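Local coordinates for protein PAN2-PAN3 deadenylation complex catalytic subunit pan2 (Neurospora crassa, PDB 4CZW) that probably shortens the poly(A) tails of mRNA as the exonuclease subunit of the PAN2-PAN3 complex, its probably inactive ubiquitin-protease-like domain serving as a scaffold, at residues A233-E238 and G299-Y304; I225-V230 and W287-I292; V346-A351 and R360-N365; Y13-I18 and K339-A344. All blocks are in the same frame, centred on the assembly; numbering follows the deposited sequence.

Contact 1: A233-E238 and G299-Y304; sequences AGLENE and GHVYCY
Val301 N donates to Glu236 OE2 at 2.9 Å, almost straight at 174°. The hydrogen arrives on the anti side of the carboxylate, 19° out of its plane. Glu236 is the first residue to leave helical geometry after helix 227-235, and its chain runs extended beyond CG, which carries the carboxylate over to strand 300-305. The same oxygen forms a salt bridge with Lys232, one turn back, whose NZ also bonds to Val301 O. One lysine and one glutamate thus hold both backbone groups of Val301.

All this lies in the pseudo-UCH domain, where the end of a helix is set against a strand of the domain's large mixed sheet.

The apolar part sits beside that bond. Leu235 CD1 meets Val301 CG1 at 3.6 Å, the two side chains crossing at about a right angle, and both also touch Ile260 of strand 250-262.

The His300 ring is met at its edge by both carboxylates, with no hydrogen bond to either. Glu236 OE2 lies in the plane of the His300 ring, 3.6 Å from ND1. Glu238 OE2 comes to the same ring edge, 4.2 Å from His300 CE1.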
loop_
_atom_site.group_PDB
_atom_site.type_symbol
_atom_site.label_atom_id
_atom_site.label_comp_id
_atom_site.label_asym_id
_atom_site.label_seq_id
_atom_site.Cartn_x
_atom_site.Cartn_y
_atom_site.Cartn_z
ATOM N N ALA A 233 -22.232 -21.224 -3.646
ATOM C CA ALA A 233 -23.041 -20.840 -4.797
ATOM C C ALA A 233 -22.299 -19.850 -5.690
ATOM O O ALA A 233 -22.506 -19.818 -6.903
ATOM C CB ALA A 233 -24.363 -20.250 -4.337
ATOM N N GLY A 234 -21.433 -19.046 -5.081
ATOM C CA GLY A 234 -20.670 -18.055 -5.818
ATOM C C GLY A 234 -19.544 -18.666 -6.628
ATOM O O GLY A 234 -19.342 -18.312 -7.789
ATOM N N LEU A 235 -18.810 -19.586 -6.012
ATOM C CA LEU A 235 -17.684 -20.244 -6.668
ATOM C C LEU A 235 -18.133 -21.095 -7.854
ATOM O O LEU A 235 -17.531 -21.046 -8.927
ATOM C CB LEU A 235 -16.919 -21.111 -5.665
ATOM C CG LEU A 235 -16.109 -20.367 -4.601
ATOM C CD1 LEU A 235 -15.745 -21.290 -3.453
ATOM C CD2 LEU A 235 -14.854 -19.776 -5.214
ATOM N N GLU A 236 -19.193 -21.871 -7.653
ATOM C CA GLU A 236 -19.704 -22.754 -8.696
ATOM C C GLU A 236 -20.593 -22.003 -9.682
ATOM O O GLU A 236 -21.039 -20.889 -9.407
ATOM C CB GLU A 236 -20.477 -23.917 -8.072
ATOM C CG GLU A 236 -19.630 -24.815 -7.185
ATOM C CD GLU A 236 -20.438 -25.916 -6.530
ATOM O OE1 GLU A 236 -21.679 -25.788 -6.469
ATOM O OE2 GLU A 236 -19.833 -26.911 -6.080
ATOM N N ASN A 237 -20.846 -22.621 -10.833
ATOM C CA ASN A 237 -21.685 -22.018 -11.861
ATOM C C ASN A 237 -22.266 -23.060 -12.812
ATOM O O ASN A 237 -21.584 -23.532 -13.721
ATOM C CB ASN A 237 -20.890 -20.978 -12.655
ATOM C CG ASN A 237 -21.777 -20.078 -13.502
ATOM O OD1 ASN A 237 -22.948 -20.376 -13.738
ATOM N ND2 ASN A 237 -21.214 -18.969 -13.968
ATOM N N GLU A 238 -23.528 -23.415 -12.593
ATOM C CA GLU A 238 -24.243 -24.303 -13.501
ATOM C C GLU A 238 -25.269 -23.507 -14.299
ATOM O O GLU A 238 -25.983 -22.672 -13.746
ATOM C CB GLU A 238 -24.931 -25.434 -12.733
ATOM C CG GLU A 238 -23.977 -26.394 -12.042
ATOM C CD GLU A 238 -24.703 -27.519 -11.326
ATOM O OE1 GLU A 238 -25.948 -27.463 -11.238
ATOM O OE2 GLU A 238 -24.028 -28.458 -10.853
ATOM N N GLY A 299 -14.629 -31.437 -8.980
ATOM C CA GLY A 299 -15.139 -30.240 -9.625
ATOM C C GLY A 299 -16.132 -29.455 -8.790
ATOM O O GLY A 299 -16.613 -28.403 -9.214
ATOM N N HIS A 300 -16.442 -29.960 -7.601
ATOM C CA HIS A 300 -17.393 -29.294 -6.719
ATOM C C HIS A 300 -16.703 -28.692 -5.498
ATOM O O HIS A 300 -15.603 -29.101 -5.127
ATOM C CB HIS A 300 -18.486 -30.268 -6.275
ATOM C CG HIS A 300 -19.366 -30.737 -7.392
ATOM N ND1 HIS A 300 -20.348 -29.945 -7.948
ATOM C CD2 HIS A 300 -19.414 -31.916 -8.056
ATOM C CE1 HIS A 300 -20.962 -30.616 -8.907
ATOM N NE2 HIS A 300 -20.414 -31.814 -8.992
ATOM N N VAL A 301 -17.360 -27.717 -4.882
ATOM C CA VAL A 301 -16.821 -27.044 -3.708
ATOM C C VAL A 301 -17.787 -27.141 -2.532
ATOM O O VAL A 301 -18.977 -26.865 -2.672
ATOM C CB VAL A 301 -16.512 -25.561 -4.002
ATOM C CG1 VAL A 301 -16.399 -24.766 -2.713
ATOM C CG2 VAL A 301 -15.240 -25.439 -4.824
ATOM N N TYR A 302 -17.268 -27.544 -1.375
ATOM C CA TYR A 302 -18.082 -27.667 -0.173
ATOM C C TYR A 302 -17.495 -26.836 0.965
ATOM O O TYR A 302 -16.345 -27.028 1.355
ATOM C CB TYR A 302 -18.198 -29.134 0.243
ATOM C CG TYR A 302 -18.647 -30.043 -0.878
ATOM C CD1 TYR A 302 -19.996 -30.228 -1.149
ATOM C CD2 TYR A 302 -17.721 -30.712 -1.669
ATOM C CE1 TYR A 302 -20.411 -31.056 -2.175
ATOM C CE2 TYR A 302 -18.127 -31.542 -2.697
ATOM C CZ TYR A 302 -19.473 -31.709 -2.946
ATOM O OH TYR A 302 -19.883 -32.535 -3.968
ATOM N N CYS A 303 -18.293 -25.914 1.494
ATOM C CA CYS A 303 -17.830 -25.018 2.547
ATOM C C CYS A 303 -18.545 -25.283 3.869
ATOM O O CYS A 303 -19.745 -25.555 3.894
ATOM C CB CYS A 303 -18.024 -23.560 2.127
ATOM S SG CYS A 303 -17.350 -22.353 3.291
ATOM N N TYR A 304 -17.800 -25.198 4.968
ATOM C CA TYR A 304 -18.363 -25.444 6.292
ATOM C C TYR A 304 -17.947 -24.362 7.285
ATOM O O TYR A 304 -16.897 -23.738 7.137
ATOM C CB TYR A 304 -17.937 -26.820 6.807
ATOM C CG TYR A 304 -18.236 -27.947 5.845
ATOM C CD1 TYR A 304 -19.505 -28.504 5.770
ATOM C CD2 TYR A 304 -17.247 -28.453 5.011
ATOM C CE1 TYR A 304 -19.783 -29.534 4.891
ATOM C CE2 TYR A 304 -17.516 -29.482 4.130
ATOM C CZ TYR A 304 -18.783 -30.019 4.074
ATOM O OH TYR A 304 -19.054 -31.044 3.197
#

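Contact 2: I225-V230 and W287-I292; sequences ITFSQV and WLPEEI
Trp287 reaches across first to meet segment 225-230. Its NE1 donates to Ile225 O at 2.6 Å, with the oxygen close to the indole plane, while a face of the indole lies over the start of helix 227-235. Phe227 CB sits 4.0 Å from the centroid of the six-membered ring, nearly on its normal. The two aromatic rings form an offset edge-to-face pair, with Phe227 presenting its edge and the planes at 86°. With CG of Phe227 anti to its own N (chi1 174°), the phenyl ring extends toward segment 287-292. Val230 CG2 closes on the indole edge, 3.8 Å from Trp287 CZ2. A water bridges the backbones, accepting from Phe227 N and donating to Trp287 O.

Next along, Leu288 places CD1 over the centre of one face of the Phe227 ring, 4.1 Å from the centroid. Pro289 packs its CD 3.7 Å from Phe227 CD2. Ile292, the second residue of strand 291-297, brings CG2 to the Phe227 edge at 4.2 Å.

Phe227 thus packs against all four residues from the first turn of a helix whose start is a capping box: Thr226 N bonds to Gln229 OE1, and Thr226 OG1 accepts weakly from Gln229 N.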
loop_
_atom_site.group_PDB
_atom_site.type_symbol
_atom_site.label_atom_id
_atom_site.label_comp_id
_atom_site.label_asym_id
_atom_site.label_seq_id
_atom_site.Cartn_x
_atom_site.Cartn_y
_atom_site.Cartn_z
ATOM N N ILE A 225 -30.227 -19.583 5.767
ATOM C CA ILE A 225 -29.228 -19.452 4.716
ATOM C C ILE A 225 -27.888 -19.065 5.333
ATOM O O ILE A 225 -27.779 -18.036 5.999
ATOM C CB ILE A 225 -29.636 -18.398 3.671
ATOM C CG1 ILE A 225 -31.123 -18.525 3.334
ATOM C CG2 ILE A 225 -28.778 -18.525 2.421
ATOM C CD1 ILE A 225 -31.632 -17.447 2.401
ATOM N N THR A 226 -26.871 -19.894 5.116
ATOM C CA THR A 226 -25.568 -19.667 5.731
ATOM C C THR A 226 -24.573 -19.043 4.757
ATOM O O THR A 226 -24.790 -19.044 3.545
ATOM C CB THR A 226 -24.971 -20.976 6.279
ATOM O OG1 THR A 226 -24.687 -21.868 5.195
ATOM C CG2 THR A 226 -25.943 -21.643 7.238
ATOM N N PHE A 227 -23.482 -18.510 5.301
ATOM C CA PHE A 227 -22.429 -17.904 4.494
ATOM C C PHE A 227 -21.705 -18.954 3.661
ATOM O O PHE A 227 -21.262 -18.680 2.546
ATOM C CB PHE A 227 -21.435 -17.157 5.388
ATOM C CG PHE A 227 -20.237 -16.623 4.652
ATOM C CD1 PHE A 227 -20.323 -15.451 3.918
ATOM C CD2 PHE A 227 -19.022 -17.290 4.701
ATOM C CE1 PHE A 227 -19.224 -14.958 3.242
ATOM C CE2 PHE A 227 -17.919 -16.801 4.026
ATOM C CZ PHE A 227 -18.020 -15.634 3.296
ATOM N N SER A 228 -21.586 -20.158 4.215
ATOM C CA SER A 228 -20.934 -21.264 3.525
ATOM C C SER A 228 -21.688 -21.633 2.251
ATOM O O SER A 228 -21.081 -21.972 1.234
ATOM C CB SER A 228 -20.825 -22.480 4.447
ATOM O OG SER A 228 -20.047 -22.184 5.593
ATOM N N GLN A 229 -23.013 -21.561 2.315
ATOM C CA GLN A 229 -23.858 -21.857 1.164
ATOM C C GLN A 229 -23.759 -20.763 0.107
ATOM O O GLN A 229 -23.765 -21.044 -1.092
ATOM C CB GLN A 229 -25.313 -22.034 1.605
ATOM C CG GLN A 229 -25.558 -23.267 2.460
ATOM C CD GLN A 229 -26.923 -23.255 3.119
ATOM O OE1 GLN A 229 -27.591 -22.222 3.170
ATOM N NE2 GLN A 229 -27.345 -24.407 3.628
ATOM N N VAL A 230 -23.673 -19.516 0.558
ATOM C CA VAL A 230 -23.555 -18.376 -0.344
ATOM C C VAL A 230 -22.201 -18.389 -1.050
ATOM O O VAL A 230 -22.105 -18.090 -2.241
ATOM C CB VAL A 230 -23.746 -17.042 0.411
ATOM C CG1 VAL A 230 -23.445 -15.859 -0.494
ATOM C CG2 VAL A 230 -25.161 -16.947 0.961
ATOM N N TRP A 287 -23.617 -14.015 11.355
ATOM C CA TRP A 287 -23.772 -14.647 10.049
ATOM C C TRP A 287 -22.429 -14.843 9.357
ATOM O O TRP A 287 -22.217 -15.842 8.671
ATOM C CB TRP A 287 -24.703 -13.822 9.159
ATOM C CG TRP A 287 -25.187 -14.567 7.953
ATOM C CD1 TRP A 287 -26.175 -15.506 7.915
ATOM C CD2 TRP A 287 -24.708 -14.434 6.609
ATOM N NE1 TRP A 287 -26.340 -15.968 6.632
ATOM C CE2 TRP A 287 -25.452 -15.325 5.811
ATOM C CE3 TRP A 287 -23.723 -13.647 6.002
ATOM C CZ2 TRP A 287 -25.243 -15.453 4.439
ATOM C CZ3 TRP A 287 -23.516 -13.777 4.640
ATOM C CH2 TRP A 287 -24.273 -14.673 3.874
ATOM N N LEU A 288 -21.525 -13.883 9.534
ATOM C CA LEU A 288 -20.194 -13.971 8.945
ATOM C C LEU A 288 -19.225 -14.670 9.888
ATOM O O LEU A 288 -18.879 -14.131 10.939
ATOM C CB LEU A 288 -19.664 -12.580 8.589
ATOM C CG LEU A 288 -18.235 -12.532 8.041
ATOM C CD1 LEU A 288 -18.123 -13.323 6.747
ATOM C CD2 LEU A 288 -17.781 -11.095 7.836
ATOM N N PRO A 289 -18.784 -15.880 9.515
ATOM C CA PRO A 289 -17.833 -16.636 10.332
ATOM C C PRO A 289 -16.407 -16.126 10.156
ATOM O O PRO A 289 -16.042 -15.697 9.062
ATOM C CB PRO A 289 -17.977 -18.061 9.797
ATOM C CG PRO A 289 -18.339 -17.870 8.365
ATOM C CD PRO A 289 -19.176 -16.617 8.300
ATOM N N GLU A 290 -15.617 -16.170 11.222
ATOM C CA GLU A 290 -14.221 -15.758 11.142
ATOM C C GLU A 290 -13.354 -16.915 10.662
ATOM O O GLU A 290 -12.149 -16.764 10.467
ATOM C CB GLU A 290 -13.720 -15.254 12.496
ATOM C CG GLU A 290 -13.716 -16.309 13.588
ATOM C CD GLU A 290 -12.823 -15.936 14.755
ATOM O OE1 GLU A 290 -11.638 -15.619 14.520
ATOM O OE2 GLU A 290 -13.307 -15.956 15.906
ATOM N N GLU A 291 -13.979 -18.071 10.468
ATOM C CA GLU A 291 -13.253 -19.271 10.080
ATOM C C GLU A 291 -14.119 -20.193 9.228
ATOM O O GLU A 291 -15.232 -20.549 9.616
ATOM C CB GLU A 291 -12.757 -20.009 11.325
ATOM C CG GLU A 291 -11.598 -20.952 11.076
ATOM C CD GLU A 291 -11.018 -21.505 12.363
ATOM O OE1 GLU A 291 -11.797 -22.002 13.203
ATOM O OE2 GLU A 291 -9.784 -21.440 12.536
ATOM N N ILE A 292 -13.606 -20.571 8.061
ATOM C CA ILE A 292 -14.317 -21.480 7.168
ATOM C C ILE A 292 -13.408 -22.601 6.676
ATOM O O ILE A 292 -12.185 -22.459 6.653
ATOM C CB ILE A 292 -14.898 -20.743 5.942
ATOM C CG1 ILE A 292 -13.785 -20.044 5.159
ATOM C CG2 ILE A 292 -15.962 -19.747 6.366
ATOM C CD1 ILE A 292 -14.273 -19.312 3.928
HETATM O O HOH W 1 -23.449 -18.154 8.064
#

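Contact 3: V346-A351 and R360-N365; sequences VNVGRA and RWHLFN
Asn347 and Trp361 make the tight part of this contact. Asn347 CB stands over the indole face, 3.5 Å from the centroid of the six-membered ring and nearly on its normal. CG is anti to the Asn347 backbone N (chi1 -166°), and from there OD1 accepts from Gly349 N at 3.0 Å, an Asx turn, and weakly from Arg360 N.

The frame is an antiparallel strand pair in the large mixed sheet of the pseudo-UCH domain. Val346 and His362 form its hydrogen-bonded pair, with His362 N 2.8 Å from Val346 O and Val346 N 3.0 Å from His362 O; Asn347 and Trp361 are the non-hydrogen-bonded pair. Arg360 O takes two bonds from opposite faces of its carbonyl plane, from Val348 N at 3.2 Å and His362 ND1 at 3.0 Å.

Away from the Asn347-Trp361 pair the packing is looser. Val348 CG1 meets the edge of the Phe364 ring at 4.1 Å, and Gly349 CA is 4.0 Å from Arg360 CD. The Arg360 chain bends at chi3 (56°), and on this partly exposed side Tyr38 and Glu352 bind its guanidinium.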
loop_
_atom_site.group_PDB
_atom_site.type_symbol
_atom_site.label_atom_id
_atom_site.label_comp_id
_atom_site.label_asym_id
_atom_site.label_seq_id
_atom_site.Cartn_x
_atom_site.Cartn_y
_atom_site.Cartn_z
ATOM N N VAL A 346 -10.416 -4.869 10.453
ATOM C CA VAL A 346 -9.396 -5.888 10.233
ATOM C C VAL A 346 -8.883 -6.499 11.536
ATOM O O VAL A 346 -8.658 -5.794 12.519
ATOM C CB VAL A 346 -8.195 -5.299 9.454
ATOM C CG1 VAL A 346 -7.128 -6.356 9.219
ATOM C CG2 VAL A 346 -8.657 -4.701 8.134
ATOM N N ASN A 347 -8.709 -7.818 11.537
ATOM C CA ASN A 347 -8.036 -8.504 12.632
ATOM C C ASN A 347 -6.527 -8.477 12.402
ATOM O O ASN A 347 -5.995 -9.273 11.630
ATOM C CB ASN A 347 -8.537 -9.945 12.756
ATOM C CG ASN A 347 -8.139 -10.598 14.070
ATOM O OD1 ASN A 347 -7.068 -10.329 14.617
ATOM N ND2 ASN A 347 -9.006 -11.461 14.585
ATOM N N VAL A 348 -5.842 -7.559 13.079
ATOM C CA VAL A 348 -4.411 -7.360 12.868
ATOM C C VAL A 348 -3.565 -8.468 13.492
ATOM O O VAL A 348 -2.337 -8.446 13.399
ATOM C CB VAL A 348 -3.943 -6.007 13.438
ATOM C CG1 VAL A 348 -4.703 -4.866 12.782
ATOM C CG2 VAL A 348 -4.119 -5.976 14.949
ATOM N N GLY A 349 -4.222 -9.434 14.124
ATOM C CA GLY A 349 -3.526 -10.531 14.769
ATOM C C GLY A 349 -3.002 -11.567 13.794
ATOM O O GLY A 349 -2.091 -12.328 14.120
ATOM N N ARG A 350 -3.577 -11.596 12.595
ATOM C CA ARG A 350 -3.182 -12.566 11.579
ATOM C C ARG A 350 -1.744 -12.339 11.121
ATOM O O ARG A 350 -1.013 -13.292 10.846
ATOM C CB ARG A 350 -4.122 -12.499 10.372
ATOM C CG ARG A 350 -5.597 -12.348 10.716
ATOM C CD ARG A 350 -6.131 -13.532 11.503
ATOM N NE ARG A 350 -7.575 -13.430 11.701
ATOM C CZ ARG A 350 -8.290 -14.259 12.454
ATOM N NH1 ARG A 350 -7.697 -15.258 13.092
ATOM N NH2 ARG A 350 -9.600 -14.086 12.573
ATOM N N ALA A 351 -1.345 -11.073 11.045
ATOM C CA ALA A 351 -0.012 -10.713 10.568
ATOM C C ALA A 351 0.954 -10.465 11.724
ATOM O O ALA A 351 1.970 -9.789 11.562
ATOM C CB ALA A 351 -0.090 -9.485 9.672
ATOM N N ARG A 360 -7.983 -9.395 17.777
ATOM C CA ARG A 360 -7.352 -8.082 17.755
ATOM C C ARG A 360 -7.923 -7.231 16.623
ATOM O O ARG A 360 -7.181 -6.697 15.801
ATOM C CB ARG A 360 -5.837 -8.218 17.605
ATOM C CG ARG A 360 -5.180 -9.061 18.686
ATOM C CD ARG A 360 -3.671 -9.108 18.513
ATOM N NE ARG A 360 -3.091 -7.769 18.484
ATOM C CZ ARG A 360 -2.765 -7.072 19.567
ATOM N NH1 ARG A 360 -2.964 -7.587 20.774
ATOM N NH2 ARG A 360 -2.242 -5.860 19.445
ATOM N N TRP A 361 -9.245 -7.112 16.592
ATOM C CA TRP A 361 -9.925 -6.373 15.532
ATOM C C TRP A 361 -9.795 -4.864 15.710
ATOM O O TRP A 361 -9.899 -4.345 16.822
ATOM C CB TRP A 361 -11.402 -6.768 15.480
ATOM C CG TRP A 361 -11.618 -8.206 15.121
ATOM C CD1 TRP A 361 -11.659 -9.267 15.978
ATOM C CD2 TRP A 361 -11.819 -8.742 13.808
ATOM N NE1 TRP A 361 -11.875 -10.431 15.280
ATOM C CE2 TRP A 361 -11.976 -10.136 13.947
ATOM C CE3 TRP A 361 -11.882 -8.180 12.530
ATOM C CZ2 TRP A 361 -12.192 -10.974 12.854
ATOM C CZ3 TRP A 361 -12.097 -9.013 11.447
ATOM C CH2 TRP A 361 -12.249 -10.396 11.617
ATOM N N HIS A 362 -9.569 -4.166 14.601
ATOM C CA HIS A 362 -9.449 -2.712 14.617
ATOM C C HIS A 362 -10.278 -2.063 13.514
ATOM O O HIS A 362 -10.431 -2.621 12.427
ATOM C CB HIS A 362 -7.986 -2.291 14.473
ATOM C CG HIS A 362 -7.163 -2.527 15.700
ATOM N ND1 HIS A 362 -6.730 -3.780 16.077
ATOM C CD2 HIS A 362 -6.695 -1.669 16.637
ATOM C CE1 HIS A 362 -6.029 -3.683 17.194
ATOM N NE2 HIS A 362 -5.993 -2.413 17.554
ATOM N N LEU A 363 -10.807 -0.880 13.804
ATOM C CA LEU A 363 -11.549 -0.107 12.818
ATOM C C LEU A 363 -10.642 0.916 12.142
ATOM O O LEU A 363 -10.126 1.824 12.793
ATOM C CB LEU A 363 -12.742 0.595 13.469
ATOM C CG LEU A 363 -13.452 1.656 12.625
ATOM C CD1 LEU A 363 -14.026 1.049 11.354
ATOM C CD2 LEU A 363 -14.538 2.349 13.434
ATOM N N PHE A 364 -10.448 0.761 10.837
ATOM C CA PHE A 364 -9.624 1.691 10.077
ATOM C C PHE A 364 -10.481 2.657 9.267
ATOM O O PHE A 364 -10.667 2.478 8.063
ATOM C CB PHE A 364 -8.667 0.934 9.152
ATOM C CG PHE A 364 -7.576 0.199 9.879
ATOM C CD1 PHE A 364 -6.383 0.834 10.186
ATOM C CD2 PHE A 364 -7.741 -1.124 10.252
ATOM C CE1 PHE A 364 -5.375 0.162 10.854
ATOM C CE2 PHE A 364 -6.736 -1.801 10.920
ATOM C CZ PHE A 364 -5.553 -1.157 11.221
ATOM N N ASN A 365 -11.009 3.674 9.939
ATOM C CA ASN A 365 -11.753 4.733 9.269
ATOM C C ASN A 365 -10.798 5.825 8.811
ATOM O O ASN A 365 -10.650 6.851 9.478
ATOM C CB ASN A 365 -12.828 5.306 10.195
ATOM C CG ASN A 365 -13.703 6.340 9.508
ATOM O OD1 ASN A 365 -13.641 6.516 8.290
ATOM N ND2 ASN A 365 -14.532 7.023 10.288
#

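Contact 4: Y13-I18 and K339-A344; sequences YRICEI and KSHLVA
Segment 13-18, an irregular N-terminal stretch, passes over strand 339-347 without any hydrogen bond between the two; CA atoms come no nearer than 7.0 Å, at Ile15 and His341. The strand belongs to the large mixed sheet of the pseudo-UCH domain, and Arg14 O accepts from Asn365 ND2 of the neighbouring strand.

His341 carries the centre. Ile15 CG1 lies over one face of its ring, 3.6 Å from the centroid and offset toward the rim, and the two side chains slide past each other in opposite directions. The imidazole NE2 is hydrogen-bonded to Asn365 OD1, which helps fix the ring's rotation. To one end, Ile15 CD1 reaches tip to tip with the aliphatic part of Lys339, 3.7 Å from CD, though that lysine is poorly ordered. To the other, Tyr13 turns its ring edge to Val343, with CD1 4.1 Å from CG2, while its hydroxyl bonds to Glu376 and Lys385.

In the plane of the imidazole, His341 CE1 comes within 2.9 Å of Tyr13 O.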
loop_
_atom_site.group_PDB
_atom_site.type_symbol
_atom_site.label_atom_id
_atom_site.label_comp_id
_atom_site.label_asym_id
_atom_site.label_seq_id
_atom_site.Cartn_x
_atom_site.Cartn_y
_atom_site.Cartn_z
ATOM N N TYR A 13 -17.561 6.110 12.822
ATOM C CA TYR A 13 -17.713 5.538 11.486
ATOM C C TYR A 13 -17.913 6.598 10.408
ATOM O O TYR A 13 -17.935 6.278 9.222
ATOM C CB TYR A 13 -18.889 4.559 11.454
ATOM C CG TYR A 13 -18.548 3.155 11.900
ATOM C CD1 TYR A 13 -17.970 2.249 11.020
ATOM C CD2 TYR A 13 -18.816 2.731 13.194
ATOM C CE1 TYR A 13 -17.662 0.963 11.419
ATOM C CE2 TYR A 13 -18.510 1.447 13.603
ATOM C CZ TYR A 13 -17.934 0.567 12.712
ATOM O OH TYR A 13 -17.628 -0.712 13.115
ATOM N N ARG A 14 -18.066 7.854 10.817
ATOM C CA ARG A 14 -18.331 8.931 9.867
ATOM C C ARG A 14 -17.065 9.397 9.157
ATOM O O ARG A 14 -15.951 9.044 9.549
ATOM C CB ARG A 14 -18.996 10.113 10.572
ATOM C CG ARG A 14 -20.355 9.788 11.162
ATOM C CD ARG A 14 -20.880 10.929 12.014
ATOM N NE ARG A 14 -22.062 10.536 12.775
ATOM C CZ ARG A 14 -22.557 11.228 13.796
ATOM N NH1 ARG A 14 -21.968 12.351 14.184
ATOM N NH2 ARG A 14 -23.636 10.796 14.432
ATOM N N ILE A 15 -17.253 10.192 8.108
ATOM C CA ILE A 15 -16.142 10.721 7.326
ATOM C C ILE A 15 -15.287 11.691 8.141
ATOM O O ILE A 15 -15.799 12.635 8.742
ATOM C CB ILE A 15 -16.634 11.444 6.056
ATOM C CG1 ILE A 15 -17.362 10.467 5.125
ATOM C CG2 ILE A 15 -15.465 12.102 5.345
ATOM C CD1 ILE A 15 -17.717 11.050 3.775
ATOM N N CYS A 16 -13.981 11.450 8.154
ATOM C CA CYS A 16 -13.055 12.302 8.888
ATOM C C CYS A 16 -12.450 13.364 7.975
ATOM O O CYS A 16 -11.796 13.045 6.982
ATOM C CB CYS A 16 -11.953 11.460 9.530
ATOM S SG CYS A 16 -12.566 10.180 10.646
ATOM N N GLU A 17 -12.681 14.628 8.317
ATOM C CA GLU A 17 -12.179 15.742 7.522
ATOM C C GLU A 17 -10.831 16.248 8.023
ATOM O O GLU A 17 -10.600 16.348 9.228
ATOM C CB GLU A 17 -13.184 16.897 7.520
ATOM C CG GLU A 17 -14.333 16.730 6.544
ATOM C CD GLU A 17 -15.223 17.957 6.490
ATOM O OE1 GLU A 17 -15.325 18.666 7.515
ATOM O OE2 GLU A 17 -15.817 18.216 5.422
ATOM N N ILE A 18 -9.948 16.566 7.083
ATOM C CA ILE A 18 -8.678 17.203 7.404
ATOM C C ILE A 18 -8.823 18.716 7.282
ATOM O O ILE A 18 -9.203 19.223 6.228
ATOM C CB ILE A 18 -7.544 16.719 6.478
ATOM C CG1 ILE A 18 -7.378 15.202 6.584
ATOM C CG2 ILE A 18 -6.241 17.428 6.818
ATOM C CD1 ILE A 18 -6.277 14.643 5.707
ATOM N N LYS A 339 -24.882 9.990 1.124
ATOM C CA LYS A 339 -23.598 9.666 0.509
ATOM C C LYS A 339 -23.128 8.283 0.939
ATOM O O LYS A 339 -23.935 7.444 1.349
ATOM C CB LYS A 339 -22.531 10.701 0.875
ATOM C CG LYS A 339 -22.344 10.932 2.379
ATOM C CD LYS A 339 -21.124 11.807 2.661
ATOM C CE LYS A 339 -21.344 12.726 3.859
ATOM N NZ LYS A 339 -20.365 13.852 3.856
ATOM N N SER A 340 -21.816 8.064 0.853
ATOM C CA SER A 340 -21.194 6.822 1.308
ATOM C C SER A 340 -19.670 6.949 1.291
ATOM O O SER A 340 -19.111 7.645 0.448
ATOM C CB SER A 340 -21.641 5.631 0.441
ATOM O OG SER A 340 -21.238 5.781 -0.909
ATOM N N HIS A 341 -19.002 6.290 2.232
ATOM C CA HIS A 341 -17.547 6.157 2.180
ATOM C C HIS A 341 -17.154 4.826 2.810
ATOM O O HIS A 341 -17.985 4.164 3.434
ATOM C CB HIS A 341 -16.841 7.323 2.883
ATOM C CG HIS A 341 -16.599 7.095 4.342
ATOM N ND1 HIS A 341 -17.610 7.129 5.276
ATOM C CD2 HIS A 341 -15.460 6.836 5.028
ATOM C CE1 HIS A 341 -17.106 6.896 6.475
ATOM N NE2 HIS A 341 -15.803 6.716 6.352
ATOM N N LEU A 342 -15.897 4.428 2.646
ATOM C CA LEU A 342 -15.480 3.096 3.069
ATOM C C LEU A 342 -14.568 3.098 4.292
ATOM O O LEU A 342 -13.725 3.979 4.457
ATOM C CB LEU A 342 -14.781 2.384 1.913
ATOM C CG LEU A 342 -15.527 2.439 0.580
ATOM C CD1 LEU A 342 -14.693 1.828 -0.530
ATOM C CD2 LEU A 342 -16.875 1.745 0.687
ATOM N N VAL A 343 -14.751 2.098 5.147
ATOM C CA VAL A 343 -13.854 1.862 6.270
ATOM C C VAL A 343 -13.376 0.417 6.222
ATOM O O VAL A 343 -13.848 -0.369 5.399
ATOM C CB VAL A 343 -14.531 2.138 7.626
ATOM C CG1 VAL A 343 -15.041 3.573 7.686
ATOM C CG2 VAL A 343 -15.663 1.150 7.865
ATOM N N ALA A 344 -12.441 0.066 7.097
ATOM C CA ALA A 344 -11.914 -1.291 7.127
ATOM C C ALA A 344 -11.885 -1.849 8.544
ATOM O O ALA A 344 -11.293 -1.254 9.444
ATOM C CB ALA A 344 -10.522 -1.331 6.514
#

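How the contacts relate
All four contacts lie in the pseudo-UCH domain and reach one large mixed sheet. Contacts 1 and 2 share helix 227-235, their segments alternate along the chain, and their centres are 13 Å apart; strands 291-297 and 300-305, which they use, are sheet neighbours. Contacts 3 and 4 share strand 339-347, with centres 17 Å apart. They meet where Asn365 ND2 probably bonds to Arg14 O. A salt bridge from Glu290 to Arg350 joins contacts 2 and 3, whose centres are 20 Å apart. Contact 4 spans the longest sequence interval, enclosing contacts 1 and 2; contact 3 follows. Contacts 1 and 4 are farthest apart, about 35 Å between centres, so the sheet connects distant parts of a scaffold domain.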